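Local coordinates for protein phosphonate monoester hydrolase (Ruegeria pomeroyi, PDB 4UPK) that belongs to the sulfatase family of the alkaline-phosphatase-like hydrolases and forms an assembly of four protein chains, at residues L37-D42 with G325-H330; A223-W228 with W233-T238; M361-A366 with P477-D482; A366-P371 with V459-D464. One frame throughout, in Å; residues are numbered along the deposited sequence.

In the fold
The chain enters through strand 35-41, and the first long loop stays open until helix 303-333 comes back over that strand at contact 1. Within this loop contact 2 closes a short turn, bringing the end of helix 213-224 onto strand 234-239. That strand is a parallel neighbour of 35-41, so contacts 1 and 2 touch, their centres about 10 Å apart. Past contact 1 the chain reaches the loop 361-371, where contact 3 opens; contact 4 begins at the shared Ala-366 and closes on strand 458-463 before contact 3 closes on strand 479-482. This second pair, beyond the chain's centre from the first, ties the loop to the antiparallel sheet of four strands.

Contact 1 (L37-D42 with G325-H330)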
loop_
_atom_site.group_PDB
_atom_site.type_symbol
_atom_site.label_atom_id
_atom_site.label_comp_id
_atom_site.label_asym_id
_atom_site.label_seq_id
_atom_site.Cartn_x
_atom_site.Cartn_y
_atom_site.Cartn_z
ATOM N N LEU A 37 -23.875 21.121 1.130
ATOM C CA LEU A 37 -24.855 20.584 0.197
ATOM C C LEU A 37 -24.351 20.883 -1.198
ATOM O O LEU A 37 -24.377 22.030 -1.650
ATOM C CB LEU A 37 -26.290 21.122 0.423
ATOM C CG LEU A 37 -27.373 20.645 -0.602
ATOM C CD1 LEU A 37 -27.555 19.125 -0.581
ATOM C CD2 LEU A 37 -28.679 21.330 -0.379
ATOM N N PHE A 38 -23.868 19.837 -1.867
ATOM C CA PHE A 38 -23.299 19.919 -3.199
ATOM C C PHE A 38 -24.212 19.232 -4.214
ATOM O O PHE A 38 -24.277 17.994 -4.267
ATOM C CB PHE A 38 -21.878 19.319 -3.185
ATOM C CG PHE A 38 -21.012 19.526 -4.407
ATOM C CD1 PHE A 38 -21.402 20.400 -5.424
ATOM C CD2 PHE A 38 -19.783 18.890 -4.518
ATOM C CE1 PHE A 38 -20.599 20.593 -6.548
ATOM C CE2 PHE A 38 -18.984 19.080 -5.643
ATOM C CZ PHE A 38 -19.390 19.948 -6.641
ATOM N N ILE A 39 -24.957 20.058 -5.002
ATOM C CA ILE A 39 -25.857 19.548 -6.043
ATOM C C ILE A 39 -25.225 19.783 -7.407
ATOM O O ILE A 39 -24.807 20.907 -7.706
ATOM C CB ILE A 39 -27.334 20.094 -6.015
ATOM C CG1 ILE A 39 -27.987 19.940 -4.642
ATOM C CG2 ILE A 39 -28.221 19.433 -7.143
ATOM C CD1 ILE A 39 -29.358 20.667 -4.534
ATOM N N ILE A 40 -25.220 18.718 -8.239
ATOM C CA ILE A 40 -24.747 18.727 -9.612
ATOM C C ILE A 40 -25.864 18.190 -10.509
ATOM O O ILE A 40 -26.290 17.032 -10.368
ATOM C CB ILE A 40 -23.377 17.974 -9.830
ATOM C CG1 ILE A 40 -22.247 18.588 -8.972
ATOM C CG2 ILE A 40 -22.995 17.943 -11.339
ATOM C CD1 ILE A 40 -20.925 17.868 -9.033
ATOM N N ILE A 41 -26.341 19.052 -11.418
ATOM C CA ILE A 41 -27.360 18.714 -12.405
ATOM C C ILE A 41 -26.543 18.325 -13.650
ATOM O O ILE A 41 -25.629 19.048 -14.016
ATOM C CB ILE A 41 -28.337 19.913 -12.682
ATOM C CG1 ILE A 41 -29.071 20.366 -11.406
ATOM C CG2 ILE A 41 -29.361 19.576 -13.789
ATOM C CD1 ILE A 41 -29.694 21.800 -11.502
ATOM N N ASP A 42 -26.828 17.171 -14.256
ATOM C CA ASP A 42 -26.129 16.747 -15.458
ATOM C C ASP A 42 -26.786 17.439 -16.684
ATOM O O ASP A 42 -28.029 17.481 -16.800
ATOM C CB ASP A 42 -26.202 15.217 -15.609
ATOM C CG ASP A 42 -24.996 14.547 -16.243
ATOM O OD1 ASP A 42 -24.762 14.766 -17.446
ATOM O OD2 ASP A 42 -24.320 13.748 -15.547
ATOM N N GLY A 325 -36.557 22.642 -5.035
ATOM C CA GLY A 325 -37.352 23.456 -4.113
ATOM C C GLY A 325 -37.713 22.708 -2.836
ATOM O O GLY A 325 -37.713 23.288 -1.752
ATOM N N ARG A 326 -37.972 21.400 -2.948
ATOM C CA ARG A 326 -38.273 20.501 -1.826
ATOM C C ARG A 326 -37.043 20.307 -0.945
ATOM O O ARG A 326 -37.196 20.170 0.260
ATOM C CB ARG A 326 -38.744 19.130 -2.332
ATOM C CG ARG A 326 -40.088 19.104 -3.045
ATOM C CD ARG A 326 -40.266 17.748 -3.717
ATOM N NE ARG A 326 -40.487 16.694 -2.728
ATOM C CZ ARG A 326 -40.240 15.402 -2.913
ATOM N NH1 ARG A 326 -39.733 14.969 -4.061
ATOM N NH2 ARG A 326 -40.500 14.529 -1.951
ATOM N N VAL A 327 -35.834 20.236 -1.556
ATOM C CA VAL A 327 -34.535 20.091 -0.877
ATOM C C VAL A 327 -34.259 21.374 -0.056
ATOM O O VAL A 327 -33.901 21.286 1.116
ATOM C CB VAL A 327 -33.386 19.747 -1.866
ATOM C CG1 VAL A 327 -32.035 19.709 -1.151
ATOM C CG2 VAL A 327 -33.651 18.417 -2.579
ATOM N N ILE A 328 -34.473 22.556 -0.674
ATOM C CA ILE A 328 -34.333 23.866 -0.024
ATOM C C ILE A 328 -35.337 23.985 1.124
ATOM O O ILE A 328 -34.932 24.373 2.210
ATOM C CB ILE A 328 -34.452 25.058 -1.045
ATOM C CG1 ILE A 328 -33.349 25.026 -2.150
ATOM C CG2 ILE A 328 -34.523 26.426 -0.334
ATOM C CD1 ILE A 328 -31.827 25.002 -1.656
ATOM N N ALA A 329 -36.638 23.640 0.884
ATOM C CA ALA A 329 -37.712 23.681 1.884
ATOM C C ALA A 329 -37.361 22.851 3.111
ATOM O O ALA A 329 -37.611 23.307 4.226
ATOM C CB ALA A 329 -39.043 23.214 1.289
ATOM N N HIS A 330 -36.741 21.668 2.919
ATOM C CA HIS A 330 -36.273 20.797 4.001
ATOM C C HIS A 330 -35.249 21.516 4.888
ATOM O O HIS A 330 -35.306 21.374 6.107
ATOM C CB HIS A 330 -35.640 19.506 3.433
ATOM C CG HIS A 330 -34.992 18.649 4.480
ATOM N ND1 HIS A 330 -35.745 17.928 5.401
ATOM C CD2 HIS A 330 -33.676 18.469 4.752
ATOM C CE1 HIS A 330 -34.869 17.327 6.191
ATOM N NE2 HIS A 330 -33.612 17.616 5.839
#
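Between Leu-37, Ile-39 and Val-327 no ring takes part from either segment; the aromatic residues packing here come from outside, Tyr-239 against both Ile-39 and Val-327, and Phe-221 of helix 213-224 against Val-327. The Phe-38 ring leaves from the other side of the strand and stacks on His-236, so neither its faces nor its edges reach the helix. What meets the helix is the methyl CD2 of Leu-37, which comes to 3.8 Å from CG1 of Val-327. Two torsions set up this meeting: CG of Leu-37 stands opposite its own backbone N (chi1 177°), and CG1 of Val-327 does likewise (chi1 176°). The two side chains cross obliquely. Two residues further along the strand, Ile-39 repeats the approach more loosely, its CD1 lying 4.4 Å from the same CG1. A single methyl is thus touched by both strand residues. Here helix 303-333 lies over one face of the central, largely parallel sheet of the alkaline-phosphatase-like alpha/beta fold, in which strand 35-41 runs between strands 234-239 and 340-346. The backbones stay well apart, with 9.8 Å between CA of Leu-37 and CA of Val-327. The other methyl of Val-327, CG2, turns to Leu-237 on the neighbouring strand.

Contact 2 (A223-W228 with W233-T238)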
loop_
_atom_site.group_PDB
_atom_site.type_symbol
_atom_site.label_atom_id
_atom_site.label_comp_id
_atom_site.label_asym_id
_atom_site.label_seq_id
_atom_site.Cartn_x
_atom_site.Cartn_y
_atom_site.Cartn_z
ATOM N N ALA A 223 -35.763 10.921 2.548
ATOM C CA ALA A 223 -36.004 9.737 3.389
ATOM C C ALA A 223 -34.780 9.453 4.271
ATOM O O ALA A 223 -34.877 8.682 5.223
ATOM C CB ALA A 223 -36.302 8.518 2.507
ATOM N N ASN A 224 -33.617 10.059 3.939
ATOM C CA ASN A 224 -32.362 9.796 4.629
ATOM C C ASN A 224 -31.732 10.956 5.376
ATOM O O ASN A 224 -30.992 10.723 6.338
ATOM C CB ASN A 224 -31.365 9.165 3.670
ATOM C CG ASN A 224 -31.682 7.734 3.334
ATOM O OD1 ASN A 224 -31.428 6.813 4.115
ATOM N ND2 ASN A 224 -32.203 7.522 2.144
ATOM N N MET A 225 -32.013 12.195 4.954
ATOM C CA MET A 225 -31.446 13.381 5.615
ATOM C C MET A 225 -31.978 13.772 6.991
ATOM O O MET A 225 -31.160 14.242 7.774
ATOM C CB MET A 225 -31.311 14.583 4.660
ATOM C CG MET A 225 -30.262 14.376 3.561
ATOM S SD MET A 225 -28.541 14.201 4.130
ATOM C CE MET A 225 -28.410 12.501 4.125
ATOM N N PRO A 226 -33.289 13.581 7.345
ATOM C CA PRO A 226 -33.774 13.997 8.684
ATOM C C PRO A 226 -32.941 13.649 9.917
ATOM O O PRO A 226 -32.761 14.508 10.775
ATOM C CB PRO A 226 -35.185 13.392 8.747
ATOM C CG PRO A 226 -35.628 13.424 7.348
ATOM C CD PRO A 226 -34.410 13.073 6.530
ATOM N N ALA A 227 -32.426 12.415 10.005
ATOM C CA ALA A 227 -31.602 11.969 11.140
ATOM C C ALA A 227 -30.175 12.606 11.153
ATOM O O ALA A 227 -29.524 12.606 12.211
ATOM C CB ALA A 227 -31.518 10.452 11.162
ATOM N N TRP A 228 -29.728 13.199 10.008
ATOM C CA TRP A 228 -28.416 13.855 9.909
ATOM C C TRP A 228 -28.423 15.274 10.476
ATOM O O TRP A 228 -27.345 15.818 10.753
ATOM C CB TRP A 228 -27.859 13.838 8.463
ATOM C CG TRP A 228 -27.168 12.554 8.115
ATOM C CD1 TRP A 228 -27.703 11.495 7.443
ATOM C CD2 TRP A 228 -25.853 12.149 8.524
ATOM N NE1 TRP A 228 -26.795 10.463 7.384
ATOM C CE2 TRP A 228 -25.641 10.845 8.022
ATOM C CE3 TRP A 228 -24.808 12.782 9.234
ATOM C CZ2 TRP A 228 -24.432 10.161 8.199
ATOM C CZ3 TRP A 228 -23.618 12.089 9.432
ATOM C CH2 TRP A 228 -23.445 10.792 8.928
ATOM N N TRP A 233 -23.006 17.541 8.296
ATOM C CA TRP A 233 -23.121 16.614 7.186
ATOM C C TRP A 233 -22.606 17.202 5.885
ATOM O O TRP A 233 -22.540 18.421 5.729
ATOM C CB TRP A 233 -24.565 16.025 7.043
ATOM C CG TRP A 233 -25.667 17.032 6.994
ATOM C CD1 TRP A 233 -26.539 17.331 7.993
ATOM C CD2 TRP A 233 -26.055 17.831 5.869
ATOM N NE1 TRP A 233 -27.423 18.291 7.578
ATOM C CE2 TRP A 233 -27.146 18.626 6.280
ATOM C CE3 TRP A 233 -25.562 17.983 4.555
ATOM C CZ2 TRP A 233 -27.762 19.554 5.429
ATOM C CZ3 TRP A 233 -26.183 18.890 3.710
ATOM C CH2 TRP A 233 -27.280 19.654 4.144
ATOM N N PHE A 234 -22.230 16.303 4.958
ATOM C CA PHE A 234 -21.810 16.570 3.595
ATOM C C PHE A 234 -22.616 15.615 2.697
ATOM O O PHE A 234 -22.413 14.390 2.739
ATOM C CB PHE A 234 -20.279 16.391 3.428
ATOM C CG PHE A 234 -19.716 16.476 2.026
ATOM C CD1 PHE A 234 -20.294 17.312 1.071
ATOM C CD2 PHE A 234 -18.570 15.772 1.678
ATOM C CE1 PHE A 234 -19.764 17.396 -0.225
ATOM C CE2 PHE A 234 -18.038 15.856 0.384
ATOM C CZ PHE A 234 -18.626 16.682 -0.551
ATOM N N ALA A 235 -23.560 16.190 1.924
ATOM C CA ALA A 235 -24.434 15.445 1.025
ATOM C C ALA A 235 -24.181 15.891 -0.394
ATOM O O ALA A 235 -24.133 17.102 -0.684
ATOM C CB ALA A 235 -25.899 15.650 1.392
ATOM N N HIS A 236 -23.986 14.891 -1.272
ATOM C CA HIS A 236 -23.731 15.076 -2.692
ATOM C C HIS A 236 -24.896 14.463 -3.460
ATOM O O HIS A 236 -25.071 13.247 -3.461
ATOM C CB HIS A 236 -22.354 14.489 -3.112
ATOM C CG HIS A 236 -21.941 14.865 -4.502
ATOM N ND1 HIS A 236 -22.363 16.053 -5.092
ATOM C CD2 HIS A 236 -21.123 14.220 -5.369
ATOM C CE1 HIS A 236 -21.788 16.091 -6.278
ATOM N NE2 HIS A 236 -21.048 15.005 -6.497
ATOM N N LEU A 237 -25.717 15.319 -4.084
ATOM C CA LEU A 237 -26.934 14.929 -4.799
ATOM C C LEU A 237 -26.787 15.280 -6.297
ATOM O O LEU A 237 -26.484 16.422 -6.654
ATOM C CB LEU A 237 -28.150 15.586 -4.104
ATOM C CG LEU A 237 -29.560 15.516 -4.720
ATOM C CD1 LEU A 237 -30.211 14.157 -4.513
ATOM C CD2 LEU A 237 -30.450 16.576 -4.093
ATOM N N THR A 238 -26.931 14.245 -7.155
ATOM C CA THR A 238 -26.678 14.278 -8.592
ATOM C C THR A 238 -27.869 13.858 -9.458
ATOM O O THR A 238 -28.188 12.667 -9.581
ATOM C CB THR A 238 -25.433 13.420 -8.908
ATOM O OG1 THR A 238 -25.716 12.079 -8.517
ATOM C CG2 THR A 238 -24.155 13.913 -8.203
#
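Trp-233 meets Trp-228 from its first side-chain atom onward. Its CB lies 3.9 Å from CE3 of the Trp-228 indole, obliquely to that ring. CG is wedged between the backbone N and the carbonyl carbon (chi1 52°), which swings the indole back toward the preceding turn and sets CG 4.1 Å from CB of Trp-228. CD1 is the most closely approached atom: the Trp-228 carbonyl O comes to it at 3.2 Å, at the ring edge and near its plane, and CB of Trp-228 is 3.8 Å away. Next along the edge, NE1 gives its hydrogen bond to OE1 of Gln-336, and the indole packs on Leu-37 and Leu-331. Over the five-membered ring sits SD of Met-225, 5.0 Å from the centroid and 20° off the normal, a Met-aromatic contact at some distance. The segments join the end of helix 213-224 to strand 234-239 of the central sheet through a short turn. The same sulfur also touches the strand itself, 4.1 Å from CB of Ala-235. The turn faces the second subunit as well: Trp-228 meets Tyr-169 of that chain edge-to-face, and the backbone N of Ala-227 is hydrogen-bonded to its Ser-173.

Contact 3 (M361-A366 with P477-D482); sequences MTVYDA and PPMLFD
Loop residues Val-363 and Tyr-364 face strand residues Met-479 and Phe-481 across a wide gap, with CA of Val-363 9.4 Å from CA of Met-479 and CA of Tyr-364 9.9 Å from CA of Phe-481. No hydrogen bond spans it; side chains fill it. Val-363 and Met-479 reach for each other tip to tip. The thioether chain is stretched out beyond CG (chi2 -167°, chi3 -160°), which carries SD to 3.8 Å and CE to 3.9 Å from the valine CG2. The strand, 479-482, is one of the two edge strands, within this chain, of the four-stranded antiparallel sheet on the C-terminal side, and the loop comes from the stretch between strands 340-346 and 372-375 of the central sheet, so the contact bridges the two sheets. Beside the first pair, Tyr-364 and Phe-481 cross at about a right angle as side chains, although their ring planes are tilted by only 46° and their centroids lie 5.6 Å apart. CE1 of Tyr-364 meets the far end of the phenylalanine, 3.7 Å from CZ. The tyrosine ring also has Phe-280 against it and a cation-pi partner in Arg-355; Phe-280 packs on Val-363 and Met-479 too.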
loop_
_atom_site.group_PDB
_atom_site.type_symbol
_atom_site.label_atom_id
_atom_site.label_comp_id
_atom_site.label_asym_id
_atom_site.label_seq_id
_atom_site.Cartn_x
_atom_site.Cartn_y
_atom_site.Cartn_z
ATOM N N MET A 361 -19.418 16.566 -27.115
ATOM C CA MET A 361 -18.151 16.182 -27.776
ATOM C C MET A 361 -17.846 17.171 -28.922
ATOM O O MET A 361 -17.919 16.836 -30.106
ATOM C CB MET A 361 -18.141 14.714 -28.256
ATOM C CG MET A 361 -17.943 13.701 -27.124
ATOM S SD MET A 361 -16.349 13.733 -26.240
ATOM C CE MET A 361 -15.246 13.148 -27.542
ATOM N N THR A 362 -17.560 18.422 -28.526
ATOM C CA THR A 362 -17.271 19.559 -29.400
ATOM C C THR A 362 -16.423 20.599 -28.649
ATOM O O THR A 362 -16.030 20.363 -27.503
ATOM C CB THR A 362 -18.571 20.118 -30.037
ATOM O OG1 THR A 362 -18.217 21.082 -31.017
ATOM C CG2 THR A 362 -19.517 20.733 -29.018
ATOM N N VAL A 363 -16.171 21.757 -29.300
ATOM C CA VAL A 363 -15.327 22.848 -28.790
ATOM C C VAL A 363 -16.100 24.155 -28.541
ATOM O O VAL A 363 -15.504 25.114 -28.048
ATOM C CB VAL A 363 -14.068 23.066 -29.682
ATOM C CG1 VAL A 363 -13.207 21.807 -29.732
ATOM C CG2 VAL A 363 -14.450 23.525 -31.094
ATOM N N TYR A 364 -17.407 24.204 -28.897
ATOM C CA TYR A 364 -18.214 25.405 -28.676
ATOM C C TYR A 364 -18.618 25.554 -27.217
ATOM O O TYR A 364 -18.813 24.545 -26.521
ATOM C CB TYR A 364 -19.436 25.488 -29.627
ATOM C CG TYR A 364 -19.068 25.629 -31.086
ATOM C CD1 TYR A 364 -18.197 26.638 -31.516
ATOM C CD2 TYR A 364 -19.593 24.762 -32.045
ATOM C CE1 TYR A 364 -17.861 26.777 -32.860
ATOM C CE2 TYR A 364 -19.280 24.910 -33.398
ATOM C CZ TYR A 364 -18.414 25.920 -33.800
ATOM O OH TYR A 364 -18.077 26.051 -35.127
ATOM N N ASP A 365 -18.731 26.820 -26.764
ATOM C CA ASP A 365 -19.046 27.221 -25.393
ATOM C C ASP A 365 -20.263 26.555 -24.763
ATOM O O ASP A 365 -20.200 26.207 -23.583
ATOM C CB ASP A 365 -19.102 28.760 -25.251
ATOM C CG ASP A 365 -17.749 29.460 -25.369
ATOM O OD1 ASP A 365 -16.696 28.762 -25.320
ATOM O OD2 ASP A 365 -17.734 30.699 -25.470
ATOM N N ALA A 366 -21.355 26.348 -25.543
ATOM C CA ALA A 366 -22.589 25.715 -25.056
ATOM C C ALA A 366 -22.347 24.323 -24.424
ATOM O O ALA A 366 -23.078 23.933 -23.521
ATOM C CB ALA A 366 -23.639 25.654 -26.167
ATOM N N PRO A 477 -5.404 21.947 -38.026
ATOM C CA PRO A 477 -5.129 23.363 -37.741
ATOM C C PRO A 477 -5.917 23.968 -36.569
ATOM O O PRO A 477 -6.990 23.478 -36.209
ATOM C CB PRO A 477 -5.448 24.067 -39.076
ATOM C CG PRO A 477 -6.390 23.170 -39.774
ATOM C CD PRO A 477 -5.988 21.777 -39.381
ATOM N N PRO A 478 -5.403 25.072 -35.962
ATOM C CA PRO A 478 -6.158 25.707 -34.876
ATOM C C PRO A 478 -7.469 26.355 -35.335
ATOM O O PRO A 478 -7.708 26.527 -36.538
ATOM C CB PRO A 478 -5.193 26.783 -34.359
ATOM C CG PRO A 478 -4.270 27.059 -35.473
ATOM C CD PRO A 478 -4.127 25.775 -36.226
ATOM N N MET A 479 -8.317 26.706 -34.363
ATOM C CA MET A 479 -9.528 27.462 -34.599
ATOM C C MET A 479 -9.357 28.775 -33.861
ATOM O O MET A 479 -8.734 28.818 -32.806
ATOM C CB MET A 479 -10.810 26.748 -34.098
ATOM C CG MET A 479 -10.948 25.325 -34.552
ATOM S SD MET A 479 -12.597 24.713 -34.248
ATOM C CE MET A 479 -12.339 22.965 -34.289
ATOM N N LEU A 480 -9.883 29.837 -34.416
ATOM C CA LEU A 480 -9.846 31.139 -33.771
ATOM C C LEU A 480 -11.179 31.850 -33.978
ATOM O O LEU A 480 -11.579 32.061 -35.107
ATOM C CB LEU A 480 -8.663 31.977 -34.230
ATOM C CG LEU A 480 -8.447 33.286 -33.452
ATOM C CD1 LEU A 480 -7.982 33.014 -32.040
ATOM C CD2 LEU A 480 -7.484 34.198 -34.200
ATOM N N PHE A 481 -11.876 32.169 -32.866
ATOM C CA PHE A 481 -13.165 32.843 -32.871
ATOM C C PHE A 481 -13.035 34.206 -32.203
ATOM O O PHE A 481 -12.649 34.291 -31.049
ATOM C CB PHE A 481 -14.257 31.966 -32.201
ATOM C CG PHE A 481 -14.289 30.533 -32.697
ATOM C CD1 PHE A 481 -14.619 30.243 -34.019
ATOM C CD2 PHE A 481 -14.020 29.476 -31.839
ATOM C CE1 PHE A 481 -14.640 28.923 -34.483
ATOM C CE2 PHE A 481 -14.062 28.152 -32.297
ATOM C CZ PHE A 481 -14.378 27.883 -33.616
ATOM N N ASP A 482 -13.326 35.273 -32.950
ATOM C CA ASP A 482 -13.289 36.652 -32.480
ATOM C C ASP A 482 -14.693 37.075 -31.986
ATOM O O ASP A 482 -15.628 37.179 -32.786
ATOM C CB ASP A 482 -12.792 37.563 -33.620
ATOM C CG ASP A 482 -12.654 39.048 -33.301
ATOM O OD1 ASP A 482 -12.839 39.432 -32.111
ATOM O OD2 ASP A 482 -12.404 39.831 -34.243
#

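Contact 4 (A366-P371 with V459-D464); sequences AAYHTP and VAILRD
CA of Tyr-368, just past the 3-10 turn, stands 10.4 Å from CA of Ile-461 on the strand, and side chains from both sides close the distance. Ile-461 approaches the tyrosine from the opposite direction and touches the phenol end: its CD1 lies 3.7 Å from CZ and 3.6 Å from OH. That hydroxyl has a hydrogen-bond partner of its own in the backbone O of Thr-362, which ties the ring to the preceding part of the same loop. At the root of the tyrosine sits Arg-463. Its NH2 comes to 3.3 Å from CG and 3.4 Å from CB, so the nitrogen rests near the start of the ring and not over its centre. The two side chains cross at about a right angle, and the guanidinium is tilted 48° from the phenol plane, which makes this an oblique meeting. An extended chain from CG to NE (chi2 172°) carries the charge this far from the strand. The group is then held from several sides: NE forms a salt bridge with Asp-365 OD1, NH1 is hydrogen-bonded to Ser-431 and Ser-433, and CG2 of Ile-461 lies 3.8 Å above the guanidinium plane on one face, offset toward the rim. These ties probably fix its rotation beside the ring. Strand 458-463 is an inner member of the antiparallel sheet, between strands 431-436 and 467-472. Tyr-368 also touches Ser-433 and Leu-435 of the former, while Ala-460 and Leu-462 of the contact strand pack on Met-509 of helix 499-515.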
loop_
_atom_site.group_PDB
_atom_site.type_symbol
_atom_site.label_atom_id
_atom_site.label_comp_id
_atom_site.label_asym_id
_atom_site.label_seq_id
_atom_site.Cartn_x
_atom_site.Cartn_y
_atom_site.Cartn_z
ATOM N N ALA A 366 -21.355 26.348 -25.543
ATOM C CA ALA A 366 -22.589 25.715 -25.056
ATOM C C ALA A 366 -22.347 24.323 -24.424
ATOM O O ALA A 366 -23.078 23.933 -23.521
ATOM C CB ALA A 366 -23.639 25.654 -26.167
ATOM N N ALA A 367 -21.269 23.629 -24.844
ATOM C CA ALA A 367 -20.881 22.317 -24.306
ATOM C C ALA A 367 -20.170 22.411 -22.928
ATOM O O ALA A 367 -20.067 21.393 -22.243
ATOM C CB ALA A 367 -19.989 21.593 -25.308
ATOM N N TYR A 368 -19.692 23.623 -22.529
ATOM C CA TYR A 368 -18.891 23.867 -21.317
ATOM C C TYR A 368 -19.467 24.888 -20.376
ATOM O O TYR A 368 -19.284 24.728 -19.176
ATOM C CB TYR A 368 -17.425 24.275 -21.660
ATOM C CG TYR A 368 -16.721 23.292 -22.561
ATOM C CD1 TYR A 368 -16.847 23.374 -23.943
ATOM C CD2 TYR A 368 -15.893 22.297 -22.038
ATOM C CE1 TYR A 368 -16.235 22.447 -24.784
ATOM C CE2 TYR A 368 -15.260 21.373 -22.872
ATOM C CZ TYR A 368 -15.446 21.447 -24.247
ATOM O OH TYR A 368 -14.854 20.554 -25.108
ATOM N N HIS A 369 -20.091 25.960 -20.900
ATOM C CA HIS A 369 -20.705 27.029 -20.102
ATOM C C HIS A 369 -21.821 26.441 -19.194
ATOM O O HIS A 369 -22.818 25.881 -19.671
ATOM C CB HIS A 369 -21.235 28.167 -21.000
ATOM C CG HIS A 369 -21.444 29.464 -20.278
ATOM N ND1 HIS A 369 -22.059 30.540 -20.893
ATOM C CD2 HIS A 369 -21.101 29.825 -19.019
ATOM C CE1 HIS A 369 -22.062 31.514 -19.999
ATOM N NE2 HIS A 369 -21.502 31.128 -18.854
ATOM N N THR A 370 -21.586 26.485 -17.885
ATOM C CA THR A 370 -22.484 25.884 -16.893
ATOM C C THR A 370 -22.917 26.852 -15.805
ATOM O O THR A 370 -22.147 27.738 -15.436
ATOM C CB THR A 370 -21.877 24.601 -16.315
ATOM O OG1 THR A 370 -20.496 24.810 -16.019
ATOM C CG2 THR A 370 -21.991 23.455 -17.255
ATOM N N PRO A 371 -24.158 26.700 -15.278
ATOM C CA PRO A 371 -24.580 27.583 -14.190
ATOM C C PRO A 371 -23.850 27.238 -12.888
ATOM O O PRO A 371 -23.428 26.099 -12.694
ATOM C CB PRO A 371 -26.086 27.325 -14.087
ATOM C CG PRO A 371 -26.264 25.907 -14.568
ATOM C CD PRO A 371 -25.203 25.705 -15.617
ATOM N N VAL A 459 -7.381 17.877 -27.306
ATOM C CA VAL A 459 -7.844 19.162 -27.810
ATOM C C VAL A 459 -7.791 20.104 -26.592
ATOM O O VAL A 459 -8.036 19.663 -25.459
ATOM C CB VAL A 459 -9.277 19.097 -28.403
ATOM C CG1 VAL A 459 -9.578 20.354 -29.202
ATOM C CG2 VAL A 459 -9.475 17.862 -29.283
ATOM N N ALA A 460 -7.417 21.370 -26.821
ATOM C CA ALA A 460 -7.363 22.390 -25.787
ATOM C C ALA A 460 -8.056 23.660 -26.275
ATOM O O ALA A 460 -7.980 23.981 -27.468
ATOM C CB ALA A 460 -5.930 22.671 -25.395
ATOM N N ILE A 461 -8.811 24.319 -25.358
ATOM C CA ILE A 461 -9.581 25.554 -25.610
ATOM C C ILE A 461 -9.137 26.652 -24.617
ATOM O O ILE A 461 -9.073 26.395 -23.417
ATOM C CB ILE A 461 -11.126 25.302 -25.527
ATOM C CG1 ILE A 461 -11.599 24.125 -26.445
ATOM C CG2 ILE A 461 -11.937 26.592 -25.784
ATOM C CD1 ILE A 461 -12.716 23.289 -25.902
ATOM N N LEU A 462 -8.839 27.864 -25.113
ATOM C CA LEU A 462 -8.496 29.011 -24.272
ATOM C C LEU A 462 -9.484 30.147 -24.562
ATOM O O LEU A 462 -9.544 30.622 -25.687
ATOM C CB LEU A 462 -7.018 29.469 -24.443
ATOM C CG LEU A 462 -6.537 30.525 -23.433
ATOM C CD1 LEU A 462 -5.157 30.199 -22.920
ATOM C CD2 LEU A 462 -6.566 31.933 -24.030
ATOM N N ARG A 463 -10.257 30.562 -23.557
ATOM C CA ARG A 463 -11.257 31.621 -23.699
ATOM C C ARG A 463 -10.730 32.899 -23.117
ATOM O O ARG A 463 -10.673 33.060 -21.905
ATOM C CB ARG A 463 -12.606 31.248 -23.066
ATOM C CG ARG A 463 -13.231 29.997 -23.667
ATOM C CD ARG A 463 -14.442 29.559 -22.904
ATOM N NE ARG A 463 -14.788 28.181 -23.241
ATOM C CZ ARG A 463 -14.358 27.115 -22.574
ATOM N NH1 ARG A 463 -13.594 27.260 -21.496
ATOM N NH2 ARG A 463 -14.697 25.895 -22.974
ATOM N N ASP A 464 -10.316 33.794 -23.997
ATOM C CA ASP A 464 -9.809 35.118 -23.695
ATOM C C ASP A 464 -11.030 36.066 -23.759
ATOM O O ASP A 464 -12.091 35.664 -24.251
ATOM C CB ASP A 464 -8.719 35.419 -24.757
ATOM C CG ASP A 464 -8.243 36.834 -24.920
ATOM O OD1 ASP A 464 -7.537 37.323 -24.026
ATOM O OD2 ASP A 464 -8.504 37.419 -25.979
#